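Local coordinates for DNA helicase assembly protein (Enterobacteria phage T4, PDB 1C1K) that loads the replicative helicase onto fork DNA covered by single-stranded DNA-binding protein, and so serves phage replication, recombination and repair, at residues E137-F148 with K173-W183. Sequence-based numbering, arbitrary orientation.
Sequences EYNPKVQSSYIF and KHDEQTDNLVW
His174 meets Ser145 at its ring edge and Tyr138 over one face. Ser145 OG lies in the imidazole plane, 2.8 Å from His174 NE2, and the two atoms share a hydrogen bond. Ser145 is also the N-cap of helix 146-152, where its OG accepts from Phe148 N at 3.1 Å. One hydroxyl thus ties the helix start to the histidine. Tyr138 CB sits 4.0 Å from the centroid of the His174 ring, close to the ring normal, a CH-pi contact. The Tyr138 ring turns its edge to the same imidazole, with the planes at 70°. Tyr138 CG stands anti to the backbone N (chi1 169°), and the phenol runs past Gln177 CB to Thr178. A water lies at the ring edge, 2.8 Å from Tyr138 OH, and donates to Gln177 O. Phe148 and Trp183 form a T-shaped pair with planes at 89°. The indole edge points at the phenyl face, with Trp183 CE3 over its centre. Trp183 NE1 donates to Asp175 OD2 at 2.8 Å, which helps fix the indole. Glu137 OE1 makes a salt bridge of 2.9 Å to Lys173 NZ, and both residues are partly exposed. The contact joins the loop before helix 146-152, and that helix's first turn, to the end of helix 170-177 and the start of helix 181-196. Tyr186 of the latter adds a second edge-to-face partner for Phe148, while Phe161 of helix 158-168 touches Trp183.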
ATOM      1  N   GLU A 137      -5.505  18.772  -5.050  1.00  8.86           N
ATOM      2  CA  GLU A 137      -5.886  18.838  -6.454  1.00  9.63           C
ATOM      3  C   GLU A 137      -4.732  18.662  -7.435  1.00  8.71           C
ATOM      4  O   GLU A 137      -3.643  19.189  -7.247  1.00  8.28           O
ATOM      5  CB  GLU A 137      -6.587  20.167  -6.740  1.00 12.54           C
ATOM      6  CG  GLU A 137      -7.925  20.330  -6.044  1.00 19.59           C
ATOM      7  CD  GLU A 137      -9.014  19.466  -6.654  1.00 23.97           C
ATOM      8  OE1 GLU A 137      -9.915  19.029  -5.904  1.00 27.81           O
ATOM      9  OE2 GLU A 137      -8.974  19.223  -7.881  1.00 26.94           O
ATOM     10  N   TYR A 138      -4.988  17.908  -8.498  1.00  9.68           N
ATOM     11  CA  TYR A 138      -3.991  17.682  -9.534  1.00 10.56           C
ATOM     12  C   TYR A 138      -3.676  19.033 -10.198  1.00 11.15           C
ATOM     13  O   TYR A 138      -4.576  19.845 -10.428  1.00 10.66           O
ATOM     14  CB  TYR A 138      -4.552  16.693 -10.561  1.00 11.41           C
ATOM     15  CG  TYR A 138      -3.737  16.558 -11.820  1.00 12.94           C
ATOM     16  CD1 TYR A 138      -2.591  15.761 -11.848  1.00 14.01           C
ATOM     17  CD2 TYR A 138      -4.119  17.210 -12.994  1.00 13.56           C
ATOM     18  CE1 TYR A 138      -1.844  15.612 -13.018  1.00 15.75           C
ATOM     19  CE2 TYR A 138      -3.382  17.069 -14.170  1.00 14.61           C
ATOM     20  CZ  TYR A 138      -2.247  16.269 -14.176  1.00 15.42           C
ATOM     21  OH  TYR A 138      -1.526  16.110 -15.338  1.00 16.85           O
ATOM     22  N   ASN A 139      -2.396  19.266 -10.486  1.00 12.65           N
ATOM     23  CA  ASN A 139      -1.935  20.506 -11.116  1.00 14.04           C
ATOM     24  C   ASN A 139      -1.384  20.201 -12.512  1.00 14.57           C
ATOM     25  O   ASN A 139      -0.267  19.719 -12.648  1.00 15.47           O
ATOM     26  CB  ASN A 139      -0.835  21.148 -10.256  1.00 14.93           C
ATOM     27  CG  ASN A 139      -0.443  22.541 -10.735  1.00 15.24           C
ATOM     28  OD1 ASN A 139       0.267  23.272 -10.043  1.00 15.92           O
ATOM     29  ND2 ASN A 139      -0.903  22.912 -11.922  1.00 15.16           N
ATOM     30  N   PRO A 140      -2.163  20.493 -13.567  1.00 16.53           N
ATOM     31  CA  PRO A 140      -1.737  20.239 -14.949  1.00 17.46           C
ATOM     32  C   PRO A 140      -0.364  20.805 -15.316  1.00 19.16           C
ATOM     33  O   PRO A 140       0.365  20.217 -16.111  1.00 19.70           O
ATOM     34  CB  PRO A 140      -2.846  20.862 -15.793  1.00 17.18           C
ATOM     35  CG  PRO A 140      -4.037  20.904 -14.894  1.00 17.25           C
ATOM     36  CD  PRO A 140      -3.503  21.102 -13.506  1.00 16.35           C
ATOM     37  N   LYS A 141      -0.018  21.950 -14.743  1.00 20.85           N
ATOM     38  CA  LYS A 141       1.259  22.590 -15.023  1.00 23.07           C
ATOM     39  C   LYS A 141       2.437  21.663 -14.744  1.00 23.69           C
ATOM     40  O   LYS A 141       3.314  21.480 -15.594  1.00 24.29           O
ATOM     41  CB  LYS A 141       1.407  23.850 -14.168  1.00 24.93           C
ATOM     42  CG  LYS A 141       1.417  25.152 -14.938  1.00 27.38           C
ATOM     43  CD  LYS A 141       1.412  26.340 -13.982  1.00 29.14           C
ATOM     44  CE  LYS A 141       0.212  27.245 -14.215  1.00 29.40           C
ATOM     45  NZ  LYS A 141      -0.092  27.369 -15.668  1.00 31.55           N
ATOM     46  N   VAL A 142       2.449  21.079 -13.548  1.00 23.57           N
ATOM     47  CA  VAL A 142       3.535  20.198 -13.130  1.00 23.28           C
ATOM     48  C   VAL A 142       3.191  18.714 -13.196  1.00 21.71           C
ATOM     49  O   VAL A 142       3.970  17.875 -12.746  1.00 22.41           O
ATOM     50  CB  VAL A 142       3.991  20.543 -11.690  1.00 23.01           C
ATOM     51  CG1 VAL A 142       4.546  21.958 -11.648  1.00 24.43           C
ATOM     52  CG2 VAL A 142       2.828  20.421 -10.731  1.00 22.08           C
ATOM     53  N   GLN A 143       2.030  18.399 -13.762  1.00 20.03           N
ATOM     54  CA  GLN A 143       1.572  17.016 -13.898  1.00 19.66           C
ATOM     55  C   GLN A 143       1.650  16.264 -12.577  1.00 18.06           C
ATOM     56  O   GLN A 143       1.973  15.076 -12.548  1.00 17.74           O
ATOM     57  CB  GLN A 143       2.409  16.279 -14.949  1.00 20.81           C
ATOM     58  CG  GLN A 143       2.348  16.889 -16.338  1.00 23.93           C
ATOM     59  CD  GLN A 143       2.709  15.894 -17.427  1.00 26.35           C
ATOM     60  OE1 GLN A 143       3.330  14.865 -17.162  1.00 27.06           O
ATOM     61  NE2 GLN A 143       2.318  16.197 -18.660  1.00 27.34           N
ATOM     62  N   SER A 144       1.338  16.954 -11.487  1.00 15.24           N
ATOM     63  CA  SER A 144       1.402  16.347 -10.167  1.00 13.37           C
ATOM     64  C   SER A 144       0.505  17.103  -9.192  1.00 12.00           C
ATOM     65  O   SER A 144      -0.397  17.834  -9.603  1.00 12.16           O
ATOM     66  CB  SER A 144       2.850  16.372  -9.669  1.00 14.41           C
ATOM     67  OG  SER A 144       3.016  15.611  -8.485  1.00 14.47           O
ATOM     68  N   SER A 145       0.758  16.911  -7.902  1.00  9.33           N
ATOM     69  CA  SER A 145       0.009  17.580  -6.847  1.00  7.41           C
ATOM     70  C   SER A 145       0.882  17.582  -5.609  1.00  7.75           C
ATOM     71  O   SER A 145       1.825  16.792  -5.507  1.00  8.09           O
ATOM     72  CB  SER A 145      -1.308  16.848  -6.547  1.00  6.27           C
ATOM     73  OG  SER A 145      -1.077  15.531  -6.066  1.00  7.51           O
ATOM     74  N   TYR A 146       0.583  18.467  -4.667  1.00  6.63           N
ATOM     75  CA  TYR A 146       1.366  18.509  -3.447  1.00  7.10           C
ATOM     76  C   TYR A 146       1.205  17.196  -2.690  1.00  6.88           C
ATOM     77  O   TYR A 146       2.184  16.638  -2.191  1.00  7.38           O
ATOM     78  CB  TYR A 146       0.913  19.671  -2.567  1.00  8.07           C
ATOM     79  CG  TYR A 146       1.469  21.013  -2.985  1.00  9.12           C
ATOM     80  CD1 TYR A 146       0.616  22.081  -3.260  1.00 11.01           C
ATOM     81  CD2 TYR A 146       2.847  21.223  -3.073  1.00  9.14           C
ATOM     82  CE1 TYR A 146       1.124  23.335  -3.609  1.00 12.18           C
ATOM     83  CE2 TYR A 146       3.365  22.469  -3.420  1.00 10.67           C
ATOM     84  CZ  TYR A 146       2.495  23.518  -3.685  1.00 12.16           C
ATOM     85  OH  TYR A 146       2.998  24.753  -4.020  1.00 15.40           O
ATOM     86  N   ILE A 147      -0.022  16.681  -2.613  1.00  5.50           N
ATOM     87  CA  ILE A 147      -0.232  15.441  -1.876  1.00  5.77           C
ATOM     88  C   ILE A 147       0.553  14.278  -2.480  1.00  6.58           C
ATOM     89  O   ILE A 147       1.100  13.446  -1.747  1.00  6.55           O
ATOM     90  CB  ILE A 147      -1.753  15.102  -1.741  1.00  6.06           C
ATOM     91  CG1 ILE A 147      -1.953  14.096  -0.600  1.00  5.80           C
ATOM     92  CG2 ILE A 147      -2.317  14.576  -3.060  1.00  6.36           C
ATOM     93  CD1 ILE A 147      -1.583  14.635   0.780  1.00  6.02           C
ATOM     94  N   PHE A 148       0.629  14.208  -3.806  1.00  6.35           N
ATOM     95  CA  PHE A 148       1.400  13.139  -4.429  1.00  7.64           C
ATOM     96  C   PHE A 148       2.882  13.349  -4.128  1.00  8.32           C
ATOM     97  O   PHE A 148       3.609  12.401  -3.849  1.00  8.63           O
ATOM     98  CB  PHE A 148       1.187  13.120  -5.943  1.00  8.90           C
ATOM     99  CG  PHE A 148       2.013  12.078  -6.660  1.00  9.66           C
ATOM    100  CD1 PHE A 148       2.166  10.799  -6.129  1.00  9.34           C
ATOM    101  CD2 PHE A 148       2.644  12.377  -7.864  1.00  9.32           C
ATOM    102  CE1 PHE A 148       2.932   9.838  -6.785  1.00  9.06           C
ATOM    103  CE2 PHE A 148       3.413  11.421  -8.528  1.00 11.09           C
ATOM    104  CZ  PHE A 148       3.556  10.147  -7.983  1.00  9.45           C
ATOM    105  N   LYS A 173      -9.324  10.921  -9.675  1.00 11.51           N
ATOM    106  CA  LYS A 173      -9.251  12.235 -10.316  1.00 12.11           C
ATOM    107  C   LYS A 173      -7.883  12.452 -10.963  1.00 12.40           C
ATOM    108  O   LYS A 173      -7.783  13.034 -12.039  1.00 12.86           O
ATOM    109  CB  LYS A 173      -9.525  13.338  -9.297  1.00 13.52           C
ATOM    110  CG  LYS A 173     -10.958  13.359  -8.808  1.00 15.04           C
ATOM    111  CD  LYS A 173     -11.449  14.778  -8.627  1.00 21.24           C
ATOM    112  CE  LYS A 173     -11.423  15.182  -7.165  1.00 22.23           C
ATOM    113  NZ  LYS A 173     -11.140  16.638  -7.018  1.00 25.94           N
ATOM    114  N   HIS A 174      -6.825  11.991 -10.306  1.00 10.58           N
ATOM    115  CA  HIS A 174      -5.488  12.131 -10.862  1.00 10.40           C
ATOM    116  C   HIS A 174      -5.396  11.272 -12.129  1.00 11.39           C
ATOM    117  O   HIS A 174      -4.890  11.714 -13.162  1.00 11.12           O
ATOM    118  CB  HIS A 174      -4.437  11.668  -9.841  1.00  9.57           C
ATOM    119  CG  HIS A 174      -3.988  12.740  -8.890  1.00  9.20           C
ATOM    120  ND1 HIS A 174      -4.868  13.487  -8.137  1.00  9.18           N
ATOM    121  CD2 HIS A 174      -2.748  13.165  -8.550  1.00  9.43           C
ATOM    122  CE1 HIS A 174      -4.189  14.327  -7.372  1.00  8.74           C
ATOM    123  NE2 HIS A 174      -2.901  14.150  -7.604  1.00  9.17           N
ATOM    124  N   ASP A 175      -5.900  10.043 -12.036  1.00 11.55           N
ATOM    125  CA  ASP A 175      -5.878   9.098 -13.150  1.00 12.90           C
ATOM    126  C   ASP A 175      -6.569   9.629 -14.406  1.00 14.75           C
ATOM    127  O   ASP A 175      -6.103   9.396 -15.522  1.00 14.75           O
ATOM    128  CB  ASP A 175      -6.552   7.785 -12.741  1.00 11.76           C
ATOM    129  CG  ASP A 175      -5.611   6.840 -12.017  1.00 11.49           C
ATOM    130  OD1 ASP A 175      -6.091   5.787 -11.547  1.00 11.67           O
ATOM    131  OD2 ASP A 175      -4.404   7.142 -11.920  1.00 12.43           O
ATOM    132  N   GLU A 176      -7.682  10.333 -14.228  1.00 16.31           N
ATOM    133  CA  GLU A 176      -8.417  10.865 -15.370  1.00 19.13           C
ATOM    134  C   GLU A 176      -7.799  12.115 -15.982  1.00 19.42           C
ATOM    135  O   GLU A 176      -8.077  12.437 -17.132  1.00 20.20           O
ATOM    136  CB  GLU A 176      -9.880  11.156 -14.992  1.00 21.01           C
ATOM    137  CG  GLU A 176     -10.107  11.669 -13.577  1.00 27.39           C
ATOM    138  CD  GLU A 176     -11.426  11.183 -12.968  1.00 30.33           C
ATOM    139  OE1 GLU A 176     -12.194  12.025 -12.452  1.00 32.47           O
ATOM    140  OE2 GLU A 176     -11.699   9.962 -13.000  1.00 31.10           O
ATOM    141  N   GLN A 177      -6.945  12.806 -15.234  1.00 20.16           N
ATOM    142  CA  GLN A 177      -6.336  14.039 -15.731  1.00 20.57           C
ATOM    143  C   GLN A 177      -4.902  13.937 -16.249  1.00 21.16           C
ATOM    144  O   GLN A 177      -4.345  14.930 -16.713  1.00 21.75           O
ATOM    145  CB  GLN A 177      -6.388  15.122 -14.648  1.00 20.99           C
ATOM    146  CG  GLN A 177      -7.788  15.472 -14.168  1.00 21.59           C
ATOM    147  CD  GLN A 177      -7.780  16.429 -12.985  1.00 23.00           C
ATOM    148  OE1 GLN A 177      -7.812  16.005 -11.829  1.00 24.26           O
ATOM    149  NE2 GLN A 177      -7.738  17.727 -13.271  1.00 22.80           N
ATOM    150  N   THR A 178      -4.297  12.756 -16.183  1.00 21.11           N
ATOM    151  CA  THR A 178      -2.925  12.627 -16.653  1.00 22.90           C
ATOM    152  C   THR A 178      -2.517  11.224 -17.083  1.00 23.98           C
ATOM    153  O   THR A 178      -3.191  10.243 -16.777  1.00 23.68           O
ATOM    154  CB  THR A 178      -1.926  13.109 -15.568  1.00 22.18           C
ATOM    155  OG1 THR A 178      -0.600  13.143 -16.113  1.00 22.14           O
ATOM    156  CG2 THR A 178      -1.953  12.174 -14.358  1.00 20.52           C
ATOM    157  N   ASP A 179      -1.394  11.153 -17.793  1.00 26.23           N
ATOM    158  CA  ASP A 179      -0.836   9.893 -18.265  1.00 27.70           C
ATOM    159  C   ASP A 179       0.606   9.816 -17.781  1.00 27.30           C
ATOM    160  O   ASP A 179       1.342   8.894 -18.125  1.00 27.70           O
ATOM    161  CB  ASP A 179      -0.873   9.830 -19.793  1.00 30.06           C
ATOM    162  CG  ASP A 179      -2.166  10.369 -20.364  1.00 33.65           C
ATOM    163  OD1 ASP A 179      -3.195   9.664 -20.269  1.00 36.41           O
ATOM    164  OD2 ASP A 179      -2.157  11.495 -20.907  1.00 35.58           O
ATOM    165  N   ASN A 180       0.996  10.804 -16.982  1.00 25.86           N
ATOM    166  CA  ASN A 180       2.340  10.880 -16.422  1.00 25.06           C
ATOM    167  C   ASN A 180       2.785   9.502 -15.951  1.00 24.89           C
ATOM    168  O   ASN A 180       2.091   8.854 -15.169  1.00 25.39           O
ATOM    169  CB  ASN A 180       2.354  11.863 -15.247  1.00 24.90           C
ATOM    170  CG  ASN A 180       3.747  12.121 -14.717  1.00 25.36           C
ATOM    171  OD1 ASN A 180       4.526  12.868 -15.314  1.00 26.91           O
ATOM    172  ND2 ASN A 180       4.072  11.507 -13.588  1.00 25.00           N
ATOM    173  N   LEU A 181       3.945   9.062 -16.432  1.00 24.14           N
ATOM    174  CA  LEU A 181       4.498   7.756 -16.080  1.00 22.84           C
ATOM    175  C   LEU A 181       4.832   7.602 -14.596  1.00 21.21           C
ATOM    176  O   LEU A 181       4.571   6.559 -13.998  1.00 19.73           O
ATOM    177  CB  LEU A 181       5.752   7.491 -16.914  1.00 25.25           C
ATOM    178  CG  LEU A 181       6.436   6.141 -16.685  1.00 27.68           C
ATOM    179  CD1 LEU A 181       6.950   5.606 -18.017  1.00 29.12           C
ATOM    180  CD2 LEU A 181       7.582   6.299 -15.692  1.00 28.21           C
ATOM    181  N   VAL A 182       5.420   8.635 -14.003  1.00 19.31           N
ATOM    182  CA  VAL A 182       5.775   8.576 -12.592  1.00 18.24           C
ATOM    183  C   VAL A 182       4.525   8.408 -11.726  1.00 17.41           C
ATOM    184  O   VAL A 182       4.533   7.636 -10.769  1.00 17.20           O
ATOM    185  CB  VAL A 182       6.542   9.842 -12.157  1.00 18.00           C
ATOM    186  CG1 VAL A 182       6.743   9.843 -10.654  1.00 17.72           C
ATOM    187  CG2 VAL A 182       7.889   9.890 -12.857  1.00 19.18           C
ATOM    188  N   TRP A 183       3.451   9.120 -12.059  1.00 16.49           N
ATOM    189  CA  TRP A 183       2.224   8.998 -11.282  1.00 15.29           C
ATOM    190  C   TRP A 183       1.617   7.624 -11.510  1.00 15.94           C
ATOM    191  O   TRP A 183       1.223   6.951 -10.564  1.00 13.94           O
ATOM    192  CB  TRP A 183       1.196  10.065 -11.675  1.00 13.31           C
ATOM    193  CG  TRP A 183      -0.204   9.692 -11.233  1.00 11.87           C
ATOM    194  CD1 TRP A 183      -1.230   9.273 -12.030  1.00 10.47           C
ATOM    195  CD2 TRP A 183      -0.694   9.623  -9.884  1.00 11.15           C
ATOM    196  NE1 TRP A 183      -2.325   8.940 -11.267  1.00 10.18           N
ATOM    197  CE2 TRP A 183      -2.026   9.146  -9.946  1.00  8.89           C
ATOM    198  CE3 TRP A 183      -0.137   9.915  -8.628  1.00  9.61           C
ATOM    199  CZ2 TRP A 183      -2.808   8.953  -8.803  1.00  9.24           C
ATOM    200  CZ3 TRP A 183      -0.919   9.721  -7.490  1.00  8.45           C
ATOM    201  CH2 TRP A 183      -2.238   9.245  -7.586  1.00  8.94           C
TER
HETATM  202  O   HOH W   1      -2.689  17.365 -17.543  1.00 22.79           O